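Uncharacterized HTH-type transcriptional regulator ygaV (Escherichia coli K12, PDB 3CUO) regulates large-scale gene expression in response to sulfide, acting as both a repressor and an activator of transcription. Local coordinates at residues L59-D69 with Y79-N87. Numbering follows the deposited sequence.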
loop_
_atom_site.group_PDB
_atom_site.type_symbol
_atom_site.label_atom_id
_atom_site.label_comp_id
_atom_site.label_asym_id
_atom_site.label_seq_id
_atom_site.Cartn_x
_atom_site.Cartn_y
_atom_site.Cartn_z
ATOM N N LEU A 59 14.029 9.339 -2.738
ATOM C CA LEU A 59 13.767 10.324 -1.662
ATOM C C LEU A 59 13.006 11.584 -2.098
ATOM O O LEU A 59 12.089 12.010 -1.396
ATOM C CB LEU A 59 15.079 10.754 -1.023
ATOM C CG LEU A 59 15.665 9.603 -0.216
ATOM C CD1 LEU A 59 17.170 9.796 -0.033
ATOM C CD2 LEU A 59 14.906 9.395 1.110
ATOM N N ALA A 60 13.425 12.182 -3.218
ATOM C CA ALA A 60 12.796 13.393 -3.783
ATOM C C ALA A 60 11.385 13.131 -4.165
ATOM O O ALA A 60 10.468 13.900 -3.832
ATOM C CB ALA A 60 13.614 13.953 -5.012
ATOM N N ARG A 61 11.156 11.963 -4.778
ATOM C CA ARG A 61 9.809 11.595 -5.124
ATOM C C ARG A 61 8.941 11.321 -3.888
ATOM O O ARG A 61 7.814 11.751 -3.860
ATOM C CB ARG A 61 9.781 10.377 -6.097
ATOM C CG ARG A 61 10.747 10.511 -7.325
ATOM C CD ARG A 61 10.500 9.364 -8.306
ATOM N NE ARG A 61 11.602 8.994 -9.230
ATOM C CZ ARG A 61 12.237 7.797 -9.254
ATOM N NH1 ARG A 61 11.981 6.818 -8.381
ATOM N NH2 ARG A 61 13.206 7.596 -10.152
ATOM N N MET A 62 9.444 10.621 -2.879
ATOM C CA MET A 62 8.648 10.399 -1.679
ATOM C C MET A 62 8.343 11.703 -0.920
ATOM O O MET A 62 7.292 11.844 -0.327
ATOM C CB MET A 62 9.349 9.393 -0.768
ATOM C CG MET A 62 9.235 7.954 -1.273
ATOM S SD MET A 62 9.763 6.659 -0.115
ATOM C CE MET A 62 11.477 6.991 -0.487
ATOM N N ARG A 63 9.258 12.654 -0.963
ATOM C CA ARG A 63 9.034 13.991 -0.326
ATOM C C ARG A 63 7.905 14.700 -1.054
ATOM O O ARG A 63 6.994 15.231 -0.442
ATOM C CB ARG A 63 10.316 14.830 -0.367
ATOM C CG ARG A 63 10.194 16.169 0.452
ATOM C CD ARG A 63 11.417 16.997 0.356
ATOM N NE ARG A 63 11.860 17.161 -1.022
ATOM C CZ ARG A 63 13.115 17.061 -1.444
ATOM N NH1 ARG A 63 14.108 16.811 -0.601
ATOM N NH2 ARG A 63 13.370 17.191 -2.728
ATOM N N ASP A 64 8.009 14.722 -2.378
ATOM C CA ASP A 64 6.950 15.250 -3.246
ATOM C C ASP A 64 5.606 14.590 -3.046
ATOM O O ASP A 64 4.630 15.237 -3.185
ATOM C CB ASP A 64 7.261 15.059 -4.711
ATOM C CG ASP A 64 8.301 15.984 -5.208
ATOM O OD1 ASP A 64 8.437 17.135 -4.708
ATOM O OD2 ASP A 64 8.974 15.540 -6.167
ATOM N N GLU A 65 5.587 13.329 -2.669
ATOM C CA GLU A 65 4.358 12.628 -2.370
ATOM C C GLU A 65 3.865 12.753 -0.904
ATOM O O GLU A 65 2.797 12.217 -0.538
ATOM C CB GLU A 65 4.556 11.141 -2.758
ATOM C CG GLU A 65 4.334 10.888 -4.221
ATOM C CD GLU A 65 2.888 11.148 -4.624
ATOM O OE1 GLU A 65 1.976 10.430 -4.151
ATOM O OE2 GLU A 65 2.643 12.118 -5.374
ATOM N N GLY A 66 4.631 13.457 -0.066
ATOM C CA GLY A 66 4.194 13.826 1.273
ATOM C C GLY A 66 4.593 12.852 2.333
ATOM O O GLY A 66 4.257 13.048 3.478
ATOM N N LEU A 67 5.362 11.818 1.960
ATOM C CA LEU A 67 5.735 10.761 2.868
ATOM C C LEU A 67 6.853 11.174 3.830
ATOM O O LEU A 67 6.887 10.730 4.963
ATOM C CB LEU A 67 6.261 9.512 2.106
ATOM C CG LEU A 67 5.345 8.797 1.125
ATOM C CD1 LEU A 67 5.948 7.486 0.930
ATOM C CD2 LEU A 67 3.951 8.735 1.605
ATOM N N ILE A 68 7.810 11.939 3.326
ATOM C CA ILE A 68 9.017 12.256 4.103
ATOM C C ILE A 68 9.262 13.743 3.975
ATOM O O ILE A 68 8.725 14.397 3.089
ATOM C CB ILE A 68 10.217 11.399 3.681
ATOM C CG1 ILE A 68 10.643 11.685 2.238
ATOM C CG2 ILE A 68 9.954 9.842 3.955
ATOM C CD1 ILE A 68 11.917 11.005 1.852
ATOM N N ASP A 69 9.995 14.323 4.905
ATOM C CA ASP A 69 10.525 15.616 4.647
ATOM C C ASP A 69 12.021 15.672 4.821
ATOM O O ASP A 69 12.646 14.664 5.165
ATOM C CB ASP A 69 9.802 16.653 5.477
ATOM C CG ASP A 69 10.068 16.555 6.949
ATOM O OD1 ASP A 69 10.658 15.588 7.418
ATOM O OD2 ASP A 69 9.617 17.500 7.636
ATOM N N TYR A 79 16.734 13.298 6.016
ATOM C CA TYR A 79 15.412 12.941 5.760
ATOM C C TYR A 79 14.774 12.297 7.002
ATOM O O TYR A 79 15.456 11.618 7.790
ATOM C CB TYR A 79 15.359 11.949 4.563
ATOM C CG TYR A 79 15.975 12.501 3.287
ATOM C CD1 TYR A 79 15.189 13.117 2.340
ATOM C CD2 TYR A 79 17.327 12.412 3.050
ATOM C CE1 TYR A 79 15.742 13.634 1.194
ATOM C CE2 TYR A 79 17.888 12.949 1.892
ATOM C CZ TYR A 79 17.056 13.546 0.969
ATOM O OH TYR A 79 17.538 14.057 -0.235
ATOM N N SER A 80 13.473 12.516 7.135
ATOM C CA SER A 80 12.660 11.977 8.220
ATOM C C SER A 80 11.232 11.648 7.710
ATOM O O SER A 80 10.735 12.214 6.714
ATOM C CB SER A 80 12.708 12.975 9.417
ATOM O OG SER A 80 11.558 13.792 9.392
ATOM N N ILE A 81 10.547 10.736 8.401
ATOM C CA ILE A 81 9.150 10.464 8.080
ATOM C C ILE A 81 8.332 11.642 8.477
ATOM O O ILE A 81 8.507 12.126 9.548
ATOM C CB ILE A 81 8.616 9.120 8.630
ATOM C CG1 ILE A 81 9.174 8.006 7.723
ATOM C CG2 ILE A 81 7.012 9.103 8.563
ATOM C CD1 ILE A 81 9.428 6.761 8.324
ATOM N N LYS A 82 7.485 12.106 7.550
ATOM C CA LYS A 82 6.544 13.186 7.729
ATOM C C LYS A 82 5.124 12.666 7.982
ATOM O O LYS A 82 4.502 13.055 8.925
ATOM C CB LYS A 82 6.476 14.088 6.467
ATOM C CG LYS A 82 5.734 15.481 6.727
ATOM C CD LYS A 82 5.223 16.126 5.474
ATOM C CE LYS A 82 4.065 17.116 5.759
ATOM N NZ LYS A 82 4.546 18.304 6.607
ATOM N N ASN A 83 4.631 11.787 7.106
ATOM C CA ASN A 83 3.240 11.303 7.164
ATOM C C ASN A 83 3.152 10.145 8.153
ATOM O O ASN A 83 3.722 9.068 7.927
ATOM C CB ASN A 83 2.818 10.841 5.765
ATOM C CG ASN A 83 1.392 10.585 5.676
ATOM O OD1 ASN A 83 0.780 10.312 6.705
ATOM N ND2 ASN A 83 0.801 10.710 4.468
ATOM N N GLU A 84 2.406 10.305 9.226
ATOM C CA GLU A 84 2.337 9.244 10.198
ATOM C C GLU A 84 1.596 8.014 9.680
ATOM O O GLU A 84 1.836 6.970 10.199
ATOM C CB GLU A 84 1.827 9.727 11.553
ATOM C CG GLU A 84 3.002 10.174 12.480
ATOM C CD GLU A 84 2.520 10.982 13.712
ATOM O OE1 GLU A 84 1.277 11.071 13.938
ATOM O OE2 GLU A 84 3.365 11.561 14.457
ATOM N N ALA A 85 0.723 8.157 8.672
ATOM C CA ALA A 85 0.155 7.036 7.954
ATOM C C ALA A 85 1.199 6.008 7.481
ATOM O O ALA A 85 0.895 4.832 7.352
ATOM C CB ALA A 85 -0.654 7.518 6.793
ATOM N N VAL A 86 2.418 6.492 7.237
ATOM C CA VAL A 86 3.535 5.662 6.826
ATOM C C VAL A 86 3.883 4.745 7.954
ATOM O O VAL A 86 3.979 3.550 7.781
ATOM C CB VAL A 86 4.765 6.499 6.358
ATOM C CG1 VAL A 86 5.944 5.603 6.228
ATOM C CG2 VAL A 86 4.429 7.227 5.034
ATOM N N ASN A 87 4.012 5.309 9.128
ATOM C CA ASN A 87 4.328 4.516 10.299
ATOM C C ASN A 87 3.233 3.469 10.564
ATOM O O ASN A 87 3.549 2.333 10.943
ATOM C CB ASN A 87 4.474 5.432 11.482
ATOM C CG ASN A 87 5.786 6.257 11.419
ATOM O OD1 ASN A 87 5.802 7.451 11.717
ATOM N ND2 ASN A 87 6.838 5.627 11.010
HETATM O O HOH W 1 1.577 11.634 1.818
HETATM O O HOH W 2 8.707 14.938 9.879
#
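Asp-69 and Ser-80 form an antiparallel hydrogen-bonded pair, with Asp-69 N giving to Ser-80 O at 2.9 Å and Ser-80 N giving to Asp-69 O at 3.0 Å. Just outside the pair, Leu-67 O accepts hydrogen bonds from Lys-82 N and Asn-83 N, both from the same face of its carbonyl plane, the second from well above it. This is the open end of the hairpin made by strands 68-72 and 77-81. The side chains of Asp-69 and Ser-80 lie on one face of the sheet. There Ser-80 OG donates to Asp-69 OD1 over 2.8 Å, nearly in line with the C-O bond. Water 2 gives to the same OD1 and to Ile-81 O.

Tyr-79 joins the hairpin to helix 52-64. With CG anti to its carbonyl carbon (chi1 -58°), the ring is placed against that helix. Leu-59 lies over one ring face, with CD1 3.9 Å from the Tyr-79 centroid in a CH-pi contact. Ile-68 CD1 comes obliquely to Tyr-79 CD1 at 3.9 Å. Arg-63 NH1 passes obliquely by Tyr-79 CE1, its guanidinium plane 20° from the ring plane, and hydrogen-bonds to Ser-70 OG. Cut back to an alanine, Tyr-79 would probably leave Leu-59 and Ile-68 CD1 without the ring they pack on and open a gap between helix and hairpin.

Gly-66, with positive phi, follows helix 52-64 in a Schellman motif. Leu-67 CD2 then meets Val-86 CG2 at 3.8 Å, their side chains crossing at about a right angle. Asn-83 N-caps helix 84-97: OD1 accepts from Ala-85 N, while ND2 gives to water 1, which also bonds Glu-65 O.

The contact thus ties the second helix of the predicted DNA-binding helix-turn-helix to the wing of an ArsR-type winged fold. Apolar packing probably holds the helix against the hairpin, while hydrogen bonds join the strands at the wing's base.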